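Local coordinates for Mlr6093 protein (Mesorhizobium loti, PDB 2QJ8) that probably acts as a zinc-dependent hydrolase of the succinylglutamate desuccinylase/aspartoacylase family, cleaving ester or linear amide bonds, at residues S171-E183 / G249-K261. Residues are numbered along the deposited sequence; the frame is centred on the assembly and turned at random.
Sequences SKAFKLPVTLLWE and GQTLETTSSDQLK
T179 and L181 each use both backbone polar atoms on strand 250-254. T179 N donates to Q250 O (2.8 Å) and T179 O accepts L252 N; L181 N then donates to L252 O (2.8 Å), and L181 O receives T254 N. With Q250 N reaching P177 O, this alternation defines a parallel pairing, the short strand axes 27° apart. P177 O has a second donor, a water at 2.6 Å. Beyond the last rung another water bridges T254 O and E183 N.

The backbone groups of V178, L180 and W182 turn instead to strand 152-155, which puts 178-182 between two neighbours. On the face bearing V178, L180 and L252, CD1 of L252 meets CG1 of V178 at 4.0 Å. T254 OG1 is bonded to L326 O; the T254 methyl is modelled over one indole face of W182, too close for its exact position to be trusted. The W182 side chain leaves with CG opposite the backbone N (chi1 -177°), and its indole NE1 donates to Q259 OE1 at 3.1 Å, but the bond is bent (141° at the hydrogen) and comes from above the amide plane; Q259 NE2 is taken by E322. A leucine in place of W182 would probably leave Q259 OE1 without this donor.

Strand 322-329 pairs antiparallel with 250-261, so 178-182, in a stretch matching the aspartoacylase-family catalytic region of zinc-exopeptidase type, is joined through 250-261 to the C-terminal beta strands.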
ATOM      1  N   SER A 171      -9.137   1.092  25.905  1.00 28.24           N
ATOM      2  CA  SER A 171      -8.279   0.705  24.785  1.00 28.52           C
ATOM      3  C   SER A 171      -7.675  -0.694  24.943  1.00 28.04           C
ATOM      4  O   SER A 171      -7.710  -1.482  24.017  1.00 27.70           O
ATOM      5  CB  SER A 171      -7.173   1.735  24.604  1.00 26.70           C
ATOM      6  OG  SER A 171      -7.715   2.998  24.243  1.00 29.58           O
ATOM      7  N   LYS A 172      -7.142  -0.991  26.120  1.00 27.07           N
ATOM      8  CA  LYS A 172      -6.587  -2.305  26.434  1.00 28.68           C
ATOM      9  C   LYS A 172      -7.617  -3.436  26.365  1.00 28.48           C
ATOM     10  O   LYS A 172      -7.269  -4.549  25.968  1.00 22.87           O
ATOM     11  CB  LYS A 172      -5.920  -2.292  27.822  1.00 30.39           C
ATOM     12  CG  LYS A 172      -4.598  -1.516  27.863  1.00 30.91           C
ATOM     13  CD  LYS A 172      -4.045  -1.442  29.299  1.00 33.22           C
ATOM     14  CE  LYS A 172      -2.702  -0.712  29.350  1.00 39.89           C
ATOM     15  NZ  LYS A 172      -2.199  -0.489  30.752  1.00 41.38           N
ATOM     16  N   ALA A 173      -8.867  -3.127  26.745  1.00 29.21           N
ATOM     17  CA  ALA A 173     -10.008  -4.045  26.661  1.00 29.06           C
ATOM     18  C   ALA A 173     -10.385  -4.482  25.217  1.00 28.57           C
ATOM     19  O   ALA A 173     -11.161  -5.412  25.071  1.00 27.59           O
ATOM     20  CB  ALA A 173     -11.255  -3.449  27.374  1.00 27.07           C
ATOM     21  N   PHE A 174      -9.854  -3.819  24.180  1.00 27.43           N
ATOM     22  CA  PHE A 174     -10.033  -4.244  22.779  1.00 26.86           C
ATOM     23  C   PHE A 174      -9.227  -5.529  22.521  1.00 28.11           C
ATOM     24  O   PHE A 174      -9.533  -6.253  21.579  1.00 28.50           O
ATOM     25  CB  PHE A 174      -9.570  -3.189  21.764  1.00 26.21           C
ATOM     26  CG  PHE A 174     -10.542  -2.054  21.530  1.00 26.84           C
ATOM     27  CD1 PHE A 174     -10.947  -1.225  22.563  1.00 27.57           C
ATOM     28  CD2 PHE A 174     -10.985  -1.766  20.265  1.00 25.42           C
ATOM     29  CE1 PHE A 174     -11.794  -0.166  22.338  1.00 27.49           C
ATOM     30  CE2 PHE A 174     -11.855  -0.694  20.040  1.00 26.20           C
ATOM     31  CZ  PHE A 174     -12.267   0.086  21.097  1.00 29.13           C
ATOM     32  N   LYS A 175      -8.215  -5.806  23.360  1.00 26.99           N
ATOM     33  CA  LYS A 175      -7.349  -6.957  23.236  1.00 27.86           C
ATOM     34  C   LYS A 175      -6.634  -7.062  21.875  1.00 27.16           C
ATOM     35  O   LYS A 175      -6.478  -8.146  21.336  1.00 29.52           O
ATOM     36  CB  LYS A 175      -8.099  -8.251  23.585  1.00 27.33           C
ATOM     37  CG  LYS A 175      -8.917  -8.159  24.854  1.00 30.64           C
ATOM     38  CD  LYS A 175      -9.322  -9.530  25.376  1.00 32.94           C
ATOM     39  CE  LYS A 175     -10.349  -9.428  26.510  1.00 40.02           C
ATOM     40  NZ  LYS A 175     -10.090  -8.320  27.502  1.00 45.15           N
ATOM     41  N   LEU A 176      -6.235  -5.927  21.301  1.00 27.11           N
ATOM     42  CA  LEU A 176      -5.451  -5.930  20.078  1.00 25.41           C
ATOM     43  C   LEU A 176      -3.999  -6.347  20.426  1.00 28.67           C
ATOM     44  O   LEU A 176      -3.602  -6.312  21.613  1.00 28.96           O
ATOM     45  CB  LEU A 176      -5.457  -4.543  19.426  1.00 26.98           C
ATOM     46  CG  LEU A 176      -6.775  -4.120  18.805  1.00 23.24           C
ATOM     47  CD1 LEU A 176      -6.781  -2.586  18.516  1.00 24.98           C
ATOM     48  CD2 LEU A 176      -7.093  -4.932  17.540  1.00 28.22           C
ATOM     49  N   PRO A 177      -3.225  -6.818  19.424  1.00 28.01           N
ATOM     50  CA  PRO A 177      -1.815  -7.183  19.620  1.00 29.02           C
ATOM     51  C   PRO A 177      -0.962  -6.192  20.413  1.00 28.37           C
ATOM     52  O   PRO A 177      -0.184  -6.623  21.264  1.00 28.91           O
ATOM     53  CB  PRO A 177      -1.304  -7.301  18.188  1.00 30.32           C
ATOM     54  CG  PRO A 177      -2.448  -7.832  17.468  1.00 27.29           C
ATOM     55  CD  PRO A 177      -3.670  -7.186  18.064  1.00 27.02           C
ATOM     56  N   VAL A 178      -1.145  -4.894  20.164  1.00 28.97           N
ATOM     57  CA  VAL A 178      -0.403  -3.836  20.842  1.00 25.99           C
ATOM     58  C   VAL A 178      -1.252  -2.652  21.273  1.00 26.32           C
ATOM     59  O   VAL A 178      -2.083  -2.174  20.504  1.00 26.82           O
ATOM     60  CB  VAL A 178       0.670  -3.242  19.880  1.00 28.27           C
ATOM     61  CG1 VAL A 178       1.414  -2.045  20.519  1.00 25.64           C
ATOM     62  CG2 VAL A 178       1.652  -4.341  19.412  1.00 26.44           C
ATOM     63  N   THR A 179      -1.062  -2.176  22.499  1.00 25.06           N
ATOM     64  CA  THR A 179      -1.592  -0.860  22.871  1.00 28.09           C
ATOM     65  C   THR A 179      -0.309  -0.037  22.996  1.00 26.10           C
ATOM     66  O   THR A 179       0.556  -0.389  23.777  1.00 24.88           O
ATOM     67  CB  THR A 179      -2.443  -0.833  24.172  1.00 30.23           C
ATOM     68  OG1 THR A 179      -3.571  -1.700  24.016  1.00 32.59           O
ATOM     69  CG2 THR A 179      -2.933   0.613  24.461  1.00 25.97           C
ATOM     70  N   LEU A 180      -0.170   1.041  22.227  1.00 28.90           N
ATOM     71  CA  LEU A 180       1.076   1.804  22.252  1.00 26.55           C
ATOM     72  C   LEU A 180       0.951   3.154  22.922  1.00 27.44           C
ATOM     73  O   LEU A 180       0.173   3.975  22.458  1.00 30.04           O
ATOM     74  CB  LEU A 180       1.599   2.017  20.827  1.00 24.48           C
ATOM     75  CG  LEU A 180       2.969   2.704  20.639  1.00 26.30           C
ATOM     76  CD1 LEU A 180       4.152   1.924  21.222  1.00 21.48           C
ATOM     77  CD2 LEU A 180       3.188   2.979  19.168  1.00 25.76           C
ATOM     78  N   LEU A 181       1.746   3.374  23.973  1.00 27.81           N
ATOM     79  CA  LEU A 181       1.805   4.676  24.623  0.50 28.66           C
ATOM     80  C   LEU A 181       2.811   5.497  23.809  1.00 28.60           C
ATOM     81  O   LEU A 181       3.960   5.105  23.636  1.00 28.48           O
ATOM     82  CB  LEU A 181       2.219   4.589  26.092  0.50 28.86           C
ATOM     83  CG  LEU A 181       1.427   3.687  27.041  0.50 30.03           C
ATOM     84  CD1 LEU A 181       1.772   4.084  28.471  0.50 31.21           C
ATOM     85  CD2 LEU A 181      -0.066   3.782  26.839  0.50 35.75           C
ATOM     86  N   TRP A 182       2.377   6.634  23.284  1.00 30.55           N
ATOM     87  CA  TRP A 182       3.232   7.451  22.446  1.00 32.55           C
ATOM     88  C   TRP A 182       2.808   8.920  22.440  1.00 32.83           C
ATOM     89  O   TRP A 182       1.739   9.259  21.960  1.00 28.69           O
ATOM     90  CB  TRP A 182       3.216   6.879  21.017  1.00 33.19           C
ATOM     91  CG  TRP A 182       4.115   7.586  20.021  1.00 35.03           C
ATOM     92  CD1 TRP A 182       5.180   8.413  20.296  1.00 36.82           C
ATOM     93  CD2 TRP A 182       4.115   7.413  18.595  1.00 33.13           C
ATOM     94  NE1 TRP A 182       5.772   8.828  19.133  1.00 38.80           N
ATOM     95  CE2 TRP A 182       5.151   8.225  18.073  1.00 33.38           C
ATOM     96  CE3 TRP A 182       3.326   6.684  17.709  1.00 34.41           C
ATOM     97  CZ2 TRP A 182       5.411   8.326  16.701  1.00 37.98           C
ATOM     98  CZ3 TRP A 182       3.590   6.780  16.340  1.00 35.44           C
ATOM     99  CH2 TRP A 182       4.619   7.607  15.858  1.00 36.23           C
ATOM    100  N   GLU A 183       3.708   9.775  22.917  1.00 35.45           N
ATOM    101  CA  GLU A 183       3.492  11.208  23.003  1.00 39.19           C
ATOM    102  C   GLU A 183       3.984  11.838  21.706  1.00 39.75           C
ATOM    103  O   GLU A 183       5.001  12.516  21.664  1.00 41.55           O
ATOM    104  CB  GLU A 183       4.191  11.742  24.252  1.00 38.04           C
ATOM    105  CG  GLU A 183       3.872  13.167  24.589  1.00 40.49           C
ATOM    106  CD  GLU A 183       4.394  13.615  25.971  1.00 43.93           C
ATOM    107  OE1 GLU A 183       4.715  12.782  26.863  1.00 43.85           O
ATOM    108  OE2 GLU A 183       4.461  14.839  26.163  1.00 45.53           O
ATOM    109  N   GLY A 249      -1.943  -9.734  23.885  1.00 31.38           N
ATOM    110  CA  GLY A 249      -2.002  -8.290  24.145  1.00 31.51           C
ATOM    111  C   GLY A 249      -0.752  -7.760  24.844  1.00 33.30           C
ATOM    112  O   GLY A 249      -0.423  -8.220  25.949  1.00 36.32           O
ATOM    113  N   GLN A 250      -0.051  -6.807  24.216  1.00 31.07           N
ATOM    114  CA  GLN A 250       1.148  -6.196  24.792  1.00 30.98           C
ATOM    115  C   GLN A 250       0.931  -4.703  24.921  1.00 30.07           C
ATOM    116  O   GLN A 250       0.353  -4.085  24.032  1.00 28.15           O
ATOM    117  CB  GLN A 250       2.383  -6.372  23.899  1.00 29.58           C
ATOM    118  CG  GLN A 250       2.859  -7.780  23.649  1.00 35.71           C
ATOM    119  CD  GLN A 250       4.162  -7.796  22.858  1.00 33.32           C
ATOM    120  OE1 GLN A 250       4.186  -8.106  21.667  1.00 46.82           O
ATOM    121  NE2 GLN A 250       5.242  -7.400  23.508  1.00 41.17           N
ATOM    122  N   THR A 251       1.422  -4.136  26.017  1.00 28.80           N
ATOM    123  CA  THR A 251       1.411  -2.695  26.232  1.00 30.20           C
ATOM    124  C   THR A 251       2.860  -2.212  26.081  1.00 27.63           C
ATOM    125  O   THR A 251       3.756  -2.579  26.864  1.00 27.69           O
ATOM    126  CB  THR A 251       0.811  -2.318  27.583  1.00 31.20           C
ATOM    127  OG1 THR A 251      -0.472  -2.953  27.691  1.00 35.50           O
ATOM    128  CG2 THR A 251       0.621  -0.779  27.657  1.00 28.17           C
ATOM    129  N   LEU A 252       3.075  -1.391  25.060  1.00 27.88           N
ATOM    130  CA  LEU A 252       4.405  -0.926  24.677  1.00 24.87           C
ATOM    131  C   LEU A 252       4.416   0.595  24.674  1.00 24.03           C
ATOM    132  O   LEU A 252       3.360   1.211  24.692  1.00 25.38           O
ATOM    133  CB  LEU A 252       4.747  -1.468  23.276  1.00 23.01           C
ATOM    134  CG  LEU A 252       4.733  -2.986  23.035  1.00 24.76           C
ATOM    135  CD1 LEU A 252       5.109  -3.324  21.569  1.00 20.37           C
ATOM    136  CD2 LEU A 252       5.654  -3.713  23.995  1.00 25.98           C
ATOM    137  N   GLU A 253       5.609   1.179  24.713  1.00 27.04           N
ATOM    138  CA  GLU A 253       5.770   2.634  24.614  1.00 28.90           C
ATOM    139  C   GLU A 253       6.887   2.955  23.651  1.00 27.45           C
ATOM    140  O   GLU A 253       7.849   2.187  23.527  1.00 29.39           O
ATOM    141  CB  GLU A 253       6.012   3.334  25.970  1.00 27.98           C
ATOM    142  CG  GLU A 253       7.284   3.024  26.632  1.00 33.26           C
ATOM    143  CD  GLU A 253       7.403   3.667  28.008  1.00 34.74           C
ATOM    144  OE1 GLU A 253       6.626   4.593  28.338  1.00 46.08           O
ATOM    145  OE2 GLU A 253       8.290   3.229  28.754  1.00 39.09           O
ATOM    146  N   THR A 254       6.749   4.106  23.008  1.00 28.02           N
ATOM    147  CA  THR A 254       7.743   4.584  22.050  0.50 29.21           C
ATOM    148  C   THR A 254       8.117   6.002  22.428  1.00 30.61           C
ATOM    149  O   THR A 254       7.254   6.833  22.686  1.00 30.02           O
ATOM    150  CB  THR A 254       7.288   4.488  20.570  0.50 29.79           C
ATOM    151  OG1 THR A 254       8.244   5.148  19.731  0.50 33.82           O
ATOM    152  CG2 THR A 254       5.982   5.124  20.339  0.50 30.02           C
ATOM    153  N   THR A 255       9.439   6.230  22.513  1.00 32.95           N
ATOM    154  CA  THR A 255      10.054   7.535  22.865  1.00 34.77           C
ATOM    155  C   THR A 255      10.880   7.974  21.660  1.00 36.08           C
ATOM    156  O   THR A 255      11.067   7.183  20.730  1.00 35.90           O
ATOM    157  CB  THR A 255      10.944   7.463  24.161  1.00 36.16           C
ATOM    158  OG1 THR A 255      12.061   6.574  23.962  1.00 37.42           O
ATOM    159  CG2 THR A 255      10.111   6.999  25.365  1.00 33.89           C
ATOM    160  N   SER A 256      11.386   9.213  21.673  1.00 35.65           N
ATOM    161  CA  SER A 256      12.133   9.760  20.512  1.00 35.99           C
ATOM    162  C   SER A 256      13.278   8.907  19.974  1.00 33.28           C
ATOM    163  O   SER A 256      13.411   8.790  18.762  1.00 35.23           O
ATOM    164  CB  SER A 256      12.598  11.191  20.758  1.00 38.96           C
ATOM    165  OG  SER A 256      11.496  12.053  20.544  1.00 47.40           O
ATOM    166  N   SER A 257      14.033   8.244  20.844  1.00 31.28           N
ATOM    167  CA  SER A 257      15.121   7.356  20.384  1.00 33.17           C
ATOM    168  C   SER A 257      14.638   6.082  19.597  1.00 32.81           C
ATOM    169  O   SER A 257      15.444   5.423  18.926  1.00 30.05           O
ATOM    170  CB  SER A 257      16.013   6.959  21.548  1.00 33.08           C
ATOM    171  OG  SER A 257      15.294   6.248  22.517  1.00 39.71           O
ATOM    172  N   ASP A 258      13.338   5.770  19.705  1.00 31.41           N
ATOM    173  CA  ASP A 258      12.709   4.651  19.043  1.00 32.17           C
ATOM    174  C   ASP A 258      12.147   5.003  17.667  1.00 32.53           C
ATOM    175  O   ASP A 258      11.694   4.105  16.956  1.00 31.37           O
ATOM    176  CB  ASP A 258      11.535   4.142  19.880  1.00 29.77           C
ATOM    177  CG  ASP A 258      11.928   3.616  21.223  1.00 33.59           C
ATOM    178  OD1 ASP A 258      12.853   2.797  21.283  1.00 33.67           O
ATOM    179  OD2 ASP A 258      11.241   3.950  22.216  1.00 38.97           O
ATOM    180  N   GLN A 259      12.125   6.293  17.320  1.00 32.80           N
ATOM    181  CA  GLN A 259      11.612   6.766  16.043  1.00 33.47           C
ATOM    182  C   GLN A 259      12.801   6.941  15.124  1.00 33.17           C
ATOM    183  O   GLN A 259      13.492   7.947  15.184  1.00 33.80           O
ATOM    184  CB  GLN A 259      10.864   8.090  16.222  1.00 33.32           C
ATOM    185  CG  GLN A 259       9.618   7.971  17.101  1.00 36.27           C
ATOM    186  CD  GLN A 259       9.110   9.316  17.547  1.00 38.40           C
ATOM    187  OE1 GLN A 259       8.817   9.514  18.715  1.00 43.98           O
ATOM    188  NE2 GLN A 259       9.066  10.269  16.629  1.00 44.32           N
ATOM    189  N   LEU A 260      13.048   5.945  14.279  1.00 31.38           N
ATOM    190  CA  LEU A 260      14.208   5.963  13.410  1.00 29.47           C
ATOM    191  C   LEU A 260      13.903   6.764  12.114  1.00 29.87           C
ATOM    192  O   LEU A 260      12.853   6.602  11.491  1.00 28.36           O
ATOM    193  CB  LEU A 260      14.678   4.527  13.137  1.00 29.70           C
ATOM    194  CG  LEU A 260      14.952   3.655  14.370  1.00 29.71           C
ATOM    195  CD1 LEU A 260      15.346   2.279  13.905  1.00 31.65           C
ATOM    196  CD2 LEU A 260      16.051   4.233  15.251  1.00 33.04           C
ATOM    197  N   LYS A 261      14.848   7.618  11.740  1.00 31.37           N
ATOM    198  CA  LYS A 261      14.738   8.507  10.584  1.00 32.24           C
ATOM    199  C   LYS A 261      15.890   8.260   9.606  1.00 30.81           C
ATOM    200  O   LYS A 261      16.939   7.773   9.993  1.00 32.16           O
ATOM    201  CB  LYS A 261      14.766   9.972  11.051  1.00 33.38           C
ATOM    202  CG  LYS A 261      13.572  10.398  11.940  1.00 34.19           C
ATOM    203  CD  LYS A 261      13.828  11.745  12.625  1.00 34.97           C
TER
HETATM  204  O   HOH W   1       0.863  -8.956  20.977  1.00 32.80           O
HETATM  205  O   HOH W   2       6.469   8.944  23.798  1.00 38.97           O